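Local coordinates for protein paenibacillus xanthan lyase (Paenibacillus, PDB 6F2P) that cleaves the polysaccharide xanthan as a polysaccharide lyase of family 8, probably by beta-elimination, and carries several bound calcium ions, at residues T85-S89 / S90-N94; N257-Y260 / R261-Y264. One frame throughout, in Å; residues are numbered along the deposited sequence. Where two conformers were deposited one is given.

Interaction 1: residues T85-S89 / S90-N94; sequences TTYGS and SLQGN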
ATOM      1  N   THR A  85      21.143  35.008 -28.191  1.00 21.38           N
ATOM      2  CA  THR A  85      19.808  35.600 -28.128  1.00 16.30           C
ATOM      3  C   THR A  85      19.425  36.090 -26.739  1.00 19.22           C
ATOM      4  O   THR A  85      18.296  36.518 -26.524  1.00 23.45           O
ATOM      5  CB  THR A  85      18.735  34.597 -28.570  1.00 17.05           C
ATOM      6  OG1 THR A  85      18.782  33.447 -27.721  1.00 18.90           O
ATOM      7  CG2 THR A  85      18.976  34.152 -29.990  1.00 17.43           C
ATOM      8  N   THR A  86      20.352  36.017 -25.793  1.00 22.01           N
ATOM      9  CA  THR A  86      20.050  36.388 -24.416  1.00 20.95           C
ATOM     10  C   THR A  86      20.224  37.885 -24.180  1.00 25.22           C
ATOM     11  O   THR A  86      21.325  38.437 -24.311  1.00 27.52           O
ATOM     12  CB  THR A  86      20.901  35.586 -23.400  1.00 18.98           C
ATOM     13  OG1 THR A  86      20.530  34.206 -23.449  1.00 17.87           O
ATOM     14  CG2 THR A  86      20.686  36.101 -21.982  1.00 16.09           C
ATOM     15  N   TYR A  87      19.119  38.533 -23.840  1.00 26.06           N
ATOM     16  CA  TYR A  87      19.135  39.928 -23.456  1.00 24.57           C
ATOM     17  C   TYR A  87      20.090  40.133 -22.301  1.00 25.48           C
ATOM     18  O   TYR A  87      19.943  39.512 -21.249  1.00 25.50           O
ATOM     19  CB  TYR A  87      17.741  40.364 -23.022  1.00 22.60           C
ATOM     20  CG  TYR A  87      17.694  41.790 -22.558  1.00 22.75           C
ATOM     21  CD1 TYR A  87      17.784  42.833 -23.467  1.00 24.10           C
ATOM     22  CD2 TYR A  87      17.575  42.101 -21.210  1.00 26.32           C
ATOM     23  CE1 TYR A  87      17.745  44.148 -23.049  1.00 25.74           C
ATOM     24  CE2 TYR A  87      17.534  43.418 -20.781  1.00 24.92           C
ATOM     25  CZ  TYR A  87      17.620  44.434 -21.708  1.00 22.72           C
ATOM     26  OH  TYR A  87      17.582  45.741 -21.296  1.00 28.51           O
ATOM     27  N   GLY A  88      21.070  41.008 -22.501  1.00 25.96           N
ATOM     28  CA  GLY A  88      22.012  41.353 -21.454  1.00 22.37           C
ATOM     29  C   GLY A  88      23.344  40.661 -21.638  1.00 23.61           C
ATOM     30  O   GLY A  88      24.333  41.004 -20.984  1.00 25.35           O
ATOM     31  N   SER A  89      23.373  39.677 -22.529  1.00 20.23           N
ATOM     32  CA  SER A  89      24.594  38.922 -22.780  1.00 24.03           C
ATOM     33  C   SER A  89      25.557  39.738 -23.639  1.00 26.85           C
ATOM     34  O   SER A  89      25.148  40.345 -24.640  1.00 25.56           O
ATOM     35  CB  SER A  89      24.266  37.601 -23.480  1.00 21.22           C
ATOM     36  OG  SER A  89      25.453  36.887 -23.782  1.00 20.49           O
ATOM     37  N   SER A  90      26.837  39.738 -23.270  1.00 20.56           N
ATOM     38  CA  SER A  90      27.827  40.494 -24.035  1.00 22.31           C
ATOM     39  C   SER A  90      28.041  39.870 -25.401  1.00 19.30           C
ATOM     40  O   SER A  90      28.740  40.424 -26.239  1.00 28.37           O
ATOM     41  CB  SER A  90      29.162  40.612 -23.286  1.00 21.56           C
ATOM     42  OG  SER A  90      29.936  39.438 -23.410  1.00 21.16           O
ATOM     43  N   LEU A  91      27.429  38.713 -25.617  1.00 19.34           N
ATOM     44  CA  LEU A  91      27.502  38.026 -26.896  1.00 18.10           C
ATOM     45  C   LEU A  91      26.204  38.150 -27.675  1.00 20.52           C
ATOM     46  O   LEU A  91      26.069  37.554 -28.741  1.00 24.77           O
ATOM     47  CB  LEU A  91      27.800  36.545 -26.685  1.00 19.06           C
ATOM     48  CG  LEU A  91      29.236  36.168 -26.347  1.00 24.15           C
ATOM     49  CD1 LEU A  91      29.284  34.715 -25.909  1.00 21.12           C
ATOM     50  CD2 LEU A  91      30.114  36.394 -27.566  1.00 17.98           C
ATOM     51  N   GLN A  92      25.241  38.903 -27.150  1.00 17.92           N
ATOM     52  CA  GLN A  92      23.958  39.003 -27.841  1.00 19.75           C
ATOM     53  C   GLN A  92      24.117  39.678 -29.195  1.00 21.89           C
ATOM     54  O   GLN A  92      24.707  40.747 -29.299  1.00 24.38           O
ATOM     55  CB  GLN A  92      22.918  39.749 -27.012  1.00 20.95           C
ATOM     56  CG  GLN A  92      21.544  39.807 -27.686  1.00 19.79           C
ATOM     57  CD  GLN A  92      20.549  40.654 -26.909  1.00 24.88           C
ATOM     58  OE1 GLN A  92      20.934  41.495 -26.095  1.00 23.48           O
ATOM     59  NE2 GLN A  92      19.262  40.428 -27.149  1.00 21.11           N
ATOM     60  N   GLY A  93      23.615  39.027 -30.234  1.00 23.17           N
ATOM     61  CA  GLY A  93      23.616  39.602 -31.562  1.00 24.25           C
ATOM     62  C   GLY A  93      24.953  39.528 -32.278  1.00 30.19           C
ATOM     63  O   GLY A  93      25.081  40.012 -33.407  1.00 25.43           O
ATOM     64  N   ASN A  94      25.944  38.923 -31.628  1.00 22.97           N
ATOM     65  CA  ASN A  94      27.275  38.777 -32.212  1.00 20.64           C
ATOM     66  C   ASN A  94      27.247  38.084 -33.578  1.00 23.07           C
ATOM     67  O   ASN A  94      26.802  36.941 -33.697  1.00 24.48           O
ATOM     68  CB  ASN A  94      28.167  38.004 -31.253  1.00 19.10           C
ATOM     69  CG  ASN A  94      29.618  38.016 -31.671  1.00 21.32           C
ATOM     70  OD1 ASN A  94      29.989  37.460 -32.713  1.00 22.01           O
ATOM     71  ND2 ASN A  94      30.458  38.630 -30.845  1.00 15.76           N
TER
HETATM   72  O   HOH W   1      17.970  38.764 -28.671  1.00 19.74           O
HETATM   73  O   HOH W   2      27.127  39.125 -20.129  1.00 24.59           O

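Interaction 2: residues N257-Y260 / R261-Y264; sequences NNVY and RWIY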
ATOM      1  N   ASN A 257      -6.485  17.137 -15.675  0.60 18.91           N
ATOM      2  CA  ASN A 257      -6.691  17.616 -14.320  0.60 18.42           C
ATOM      3  C   ASN A 257      -5.998  16.707 -13.282  0.60 19.72           C
ATOM      4  O   ASN A 257      -5.730  17.130 -12.155  0.60 19.41           O
ATOM      5  CB  ASN A 257      -8.188  17.824 -14.053  0.60 18.92           C
ATOM      6  CG  ASN A 257      -8.844  18.772 -15.077  0.60 22.24           C
ATOM      7  OD1 ASN A 257      -8.402  19.914 -15.271  0.60 15.90           O
ATOM      8  ND2 ASN A 257      -9.891  18.288 -15.744  0.60 21.00           N
ATOM      9  N   ASN A 258      -5.671  15.480 -13.689  1.00 18.35           N
ATOM     10  CA  ASN A 258      -4.880  14.566 -12.869  1.00 17.34           C
ATOM     11  C   ASN A 258      -3.480  15.113 -12.610  1.00 21.26           C
ATOM     12  O   ASN A 258      -2.894  14.892 -11.537  1.00 21.28           O
ATOM     13  CB  ASN A 258      -4.769  13.193 -13.537  1.00 18.34           C
ATOM     14  CG  ASN A 258      -6.119  12.532 -13.743  1.00 19.45           C
ATOM     15  OD1 ASN A 258      -7.130  12.989 -13.210  1.00 30.74           O
ATOM     16  ND2 ASN A 258      -6.137  11.441 -14.505  1.00 17.85           N
ATOM     17  N   VAL A 259      -2.952  15.837 -13.593  1.00 16.96           N
ATOM     18  CA  VAL A 259      -1.623  16.427 -13.479  1.00 18.88           C
ATOM     19  C   VAL A 259      -1.593  17.448 -12.345  1.00 16.19           C
ATOM     20  O   VAL A 259      -0.593  17.589 -11.657  1.00 17.95           O
ATOM     21  CB  VAL A 259      -1.169  17.078 -14.806  1.00 14.77           C
ATOM     22  CG1 VAL A 259       0.206  17.711 -14.661  1.00  9.99           C
ATOM     23  CG2 VAL A 259      -1.167  16.047 -15.920  1.00 10.03           C
ATOM     24  N   TYR A 260      -2.699  18.153 -12.135  1.00 16.33           N
ATOM     25  CA  TYR A 260      -2.761  19.099 -11.027  1.00 15.86           C
ATOM     26  C   TYR A 260      -2.858  18.348  -9.701  1.00 18.21           C
ATOM     27  O   TYR A 260      -2.213  18.721  -8.726  1.00 17.02           O
ATOM     28  CB  TYR A 260      -3.901  20.101 -11.216  1.00 13.68           C
ATOM     29  CG  TYR A 260      -3.749  20.874 -12.503  1.00 20.72           C
ATOM     30  CD1 TYR A 260      -2.982  22.026 -12.555  1.00 18.69           C
ATOM     31  CD2 TYR A 260      -4.333  20.420 -13.680  1.00 23.40           C
ATOM     32  CE1 TYR A 260      -2.813  22.715 -13.740  1.00 25.22           C
ATOM     33  CE2 TYR A 260      -4.167  21.103 -14.869  1.00 19.33           C
ATOM     34  CZ  TYR A 260      -3.412  22.251 -14.891  1.00 19.91           C
ATOM     35  OH  TYR A 260      -3.252  22.941 -16.069  1.00 21.47           O
ATOM     36  N   ARG A 261      -3.637  17.271  -9.685  1.00 15.94           N
ATOM     37  CA  ARG A 261      -3.754  16.444  -8.499  1.00 18.95           C
ATOM     38  C   ARG A 261      -2.400  15.861  -8.094  1.00 21.48           C
ATOM     39  O   ARG A 261      -2.110  15.750  -6.886  1.00 15.95           O
ATOM     40  CB  ARG A 261      -4.772  15.310  -8.703  1.00 19.84           C
ATOM     41  CG  ARG A 261      -6.200  15.745  -9.042  1.00 24.12           C
ATOM     42  CD  ARG A 261      -6.650  16.989  -8.287  1.00 22.91           C
ATOM     43  NE  ARG A 261      -6.655  16.815  -6.834  1.00 28.23           N
ATOM     44  CZ  ARG A 261      -6.995  17.768  -5.969  1.00 29.77           C
ATOM     45  NH1 ARG A 261      -7.371  18.964  -6.412  1.00 26.46           N
ATOM     46  NH2 ARG A 261      -6.960  17.526  -4.663  1.00 27.28           N
ATOM     47  N   TRP A 262      -1.589  15.490  -9.093  1.00 17.13           N
ATOM     48  CA  TRP A 262      -0.271  14.881  -8.845  1.00 18.57           C
ATOM     49  C   TRP A 262       0.550  15.713  -7.872  1.00 17.16           C
ATOM     50  O   TRP A 262       1.241  15.171  -7.010  1.00 19.04           O
ATOM     51  CB  TRP A 262       0.531  14.694 -10.135  1.00 15.34           C
ATOM     52  CG  TRP A 262      -0.040  13.676 -11.085  1.00 21.97           C
ATOM     53  CD1 TRP A 262      -0.993  12.734 -10.809  1.00 17.66           C
ATOM     54  CD2 TRP A 262       0.302  13.508 -12.472  1.00 16.91           C
ATOM     55  NE1 TRP A 262      -1.256  11.986 -11.937  1.00 16.10           N
ATOM     56  CE2 TRP A 262      -0.477  12.443 -12.969  1.00 16.18           C
ATOM     57  CE3 TRP A 262       1.187  14.155 -13.340  1.00 19.32           C
ATOM     58  CZ2 TRP A 262      -0.396  12.012 -14.295  1.00 18.99           C
ATOM     59  CZ3 TRP A 262       1.270  13.720 -14.656  1.00 15.52           C
ATOM     60  CH2 TRP A 262       0.483  12.662 -15.119  1.00 17.14           C
ATOM     61  N   ILE A 263       0.460  17.031  -8.012  1.00 13.03           N
ATOM     62  CA  ILE A 263       1.138  17.939  -7.099  1.00 12.96           C
ATOM     63  C   ILE A 263       0.703  17.721  -5.648  1.00 16.16           C
ATOM     64  O   ILE A 263       1.544  17.547  -4.770  1.00 18.00           O
ATOM     65  CB  ILE A 263       0.904  19.397  -7.499  1.00 14.08           C
ATOM     66  CG1 ILE A 263       1.351  19.625  -8.950  1.00 15.59           C
ATOM     67  CG2 ILE A 263       1.621  20.332  -6.549  1.00 11.98           C
ATOM     68  CD1 ILE A 263       2.753  19.129  -9.253  1.00 13.57           C
ATOM     69  N   TYR A 264      -0.606  17.707  -5.393  1.00 16.46           N
ATOM     70  CA  TYR A 264      -1.091  17.511  -4.026  1.00 17.54           C
ATOM     71  C   TYR A 264      -0.789  16.108  -3.518  1.00 14.84           C
ATOM     72  O   TYR A 264      -0.463  15.923  -2.350  1.00 13.11           O
ATOM     73  CB  TYR A 264      -2.594  17.752  -3.917  1.00 14.77           C
ATOM     74  CG  TYR A 264      -3.043  19.132  -4.302  1.00 13.67           C
ATOM     75  CD1 TYR A 264      -2.569  20.249  -3.636  1.00 13.44           C
ATOM     76  CD2 TYR A 264      -3.972  19.317  -5.318  1.00 17.43           C
ATOM     77  CE1 TYR A 264      -2.988  21.516  -3.982  1.00 18.47           C
ATOM     78  CE2 TYR A 264      -4.402  20.577  -5.672  1.00 19.32           C
ATOM     79  CZ  TYR A 264      -3.907  21.676  -5.001  1.00 21.81           C
ATOM     80  OH  TYR A 264      -4.334  22.936  -5.357  1.00 19.65           O
TER

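Interaction 1: residues T85-S89 / S90-N94
Ser89 grips the residues that follow it through both its backbone and its side chain. Its carbonyl O accepts the backbone N of Gln92 at 2.9 Å, closing a type I beta turn from Ser89 to Gln92. The hydroxyl works alongside: with OG anti to its own backbone N (chi1 177°) it reaches forward and accepts the N-H of Leu91, Leu91 N to Ser89 OG 3.3 Å. The side chain of Gln92 reaches back over the preceding turn. Extended from CB to CD, it lies across the peptide between Thr86 and Tyr87, with Gln92 CB 3.4 Å from Thr86 O and Gln92 OE1 3.6 Å from Tyr87 CA. Gln92 NE2 donates to a water at 2.6 Å, which in turn donates to Thr85 O. A second water accepts the N-H of Ser90.

The peptide crossed by Gln92 belongs to a type II turn from Thr86 to Ser89, closed by Ser89 N to Thr86 O at 3.0 Å, and a further type II turn runs from Leu91 to Asn94. Three successive beta turns thus carry the chain from helix 68-85 to helix 95-111. Ser89 OG is also hydrogen-bonded to Thr38 OG1, which ties the turns to helix 28-46, where Leu91 packs on Gln42 and Trp45. The loop links helix 68-85 to helix 95-111 in the alpha-helical domain, and Asn94 N-caps the latter through OD1 to Leu97 N.

Interaction 2: residues N257-Y260 / R261-Y264
The amide of Trp262 donates to the carbonyl O of Asn258 at 2.8 Å, and that of Arg261 to Asn257 O at 3.2 Å: two i-to-i+4 bonds of an alpha-helix, residues 256-267. A weak bond follows from Ile263 N to Tyr260 O, one residue shorter in span. Asn258 O also sits over one face of the Trp262 indole, about 3.0 Å above its plane and toward the rim. The indole lies back along the helix, CG anti to its carbonyl carbon (chi1 -67°), and the same face takes a CH-pi contact from Val259 CA, 3.9 Å from the centroid of the six-membered ring. Phe211 stacks on Trp262. On another side of the helix, Tyr260 and Ile263 pack against helices 229-244, 292-307 and 312-328, while Tyr260 OH is hydrogen-bonded to Thr309 OG1 and Tyr264 OH to Asp314 OD1. Arg261 bends at chi2 and chi3, which lays one face of the guanidinium against Tyr264, whose CD2 is 3.4 Å above the centre of the Arg261 guanidinium plane. Over the indole face that takes Asn258 O, Val259 CG2 meets Trp262 CZ3 at 3.6 Å.

In the fold
Both interactions belong to the N-terminal alpha-helical domain of the family 8 lyase fold, yet they are separate local features: their centres lie 38 Å apart and their nearest atoms about 27 Å. Interaction 1 is a connection between two helices, built from successive turns and water-assisted polar contacts, its centre about 52 Å from the centre of the chain. Interaction 2 is internal to one helix and lies much nearer, its centre about 20 Å from the centre of the chain, with three other helices packed around its apolar side. None of the residues in 85-94 or 257-264 is a calcium ligand. Interaction 1 comes first along the chain, and the two do not touch.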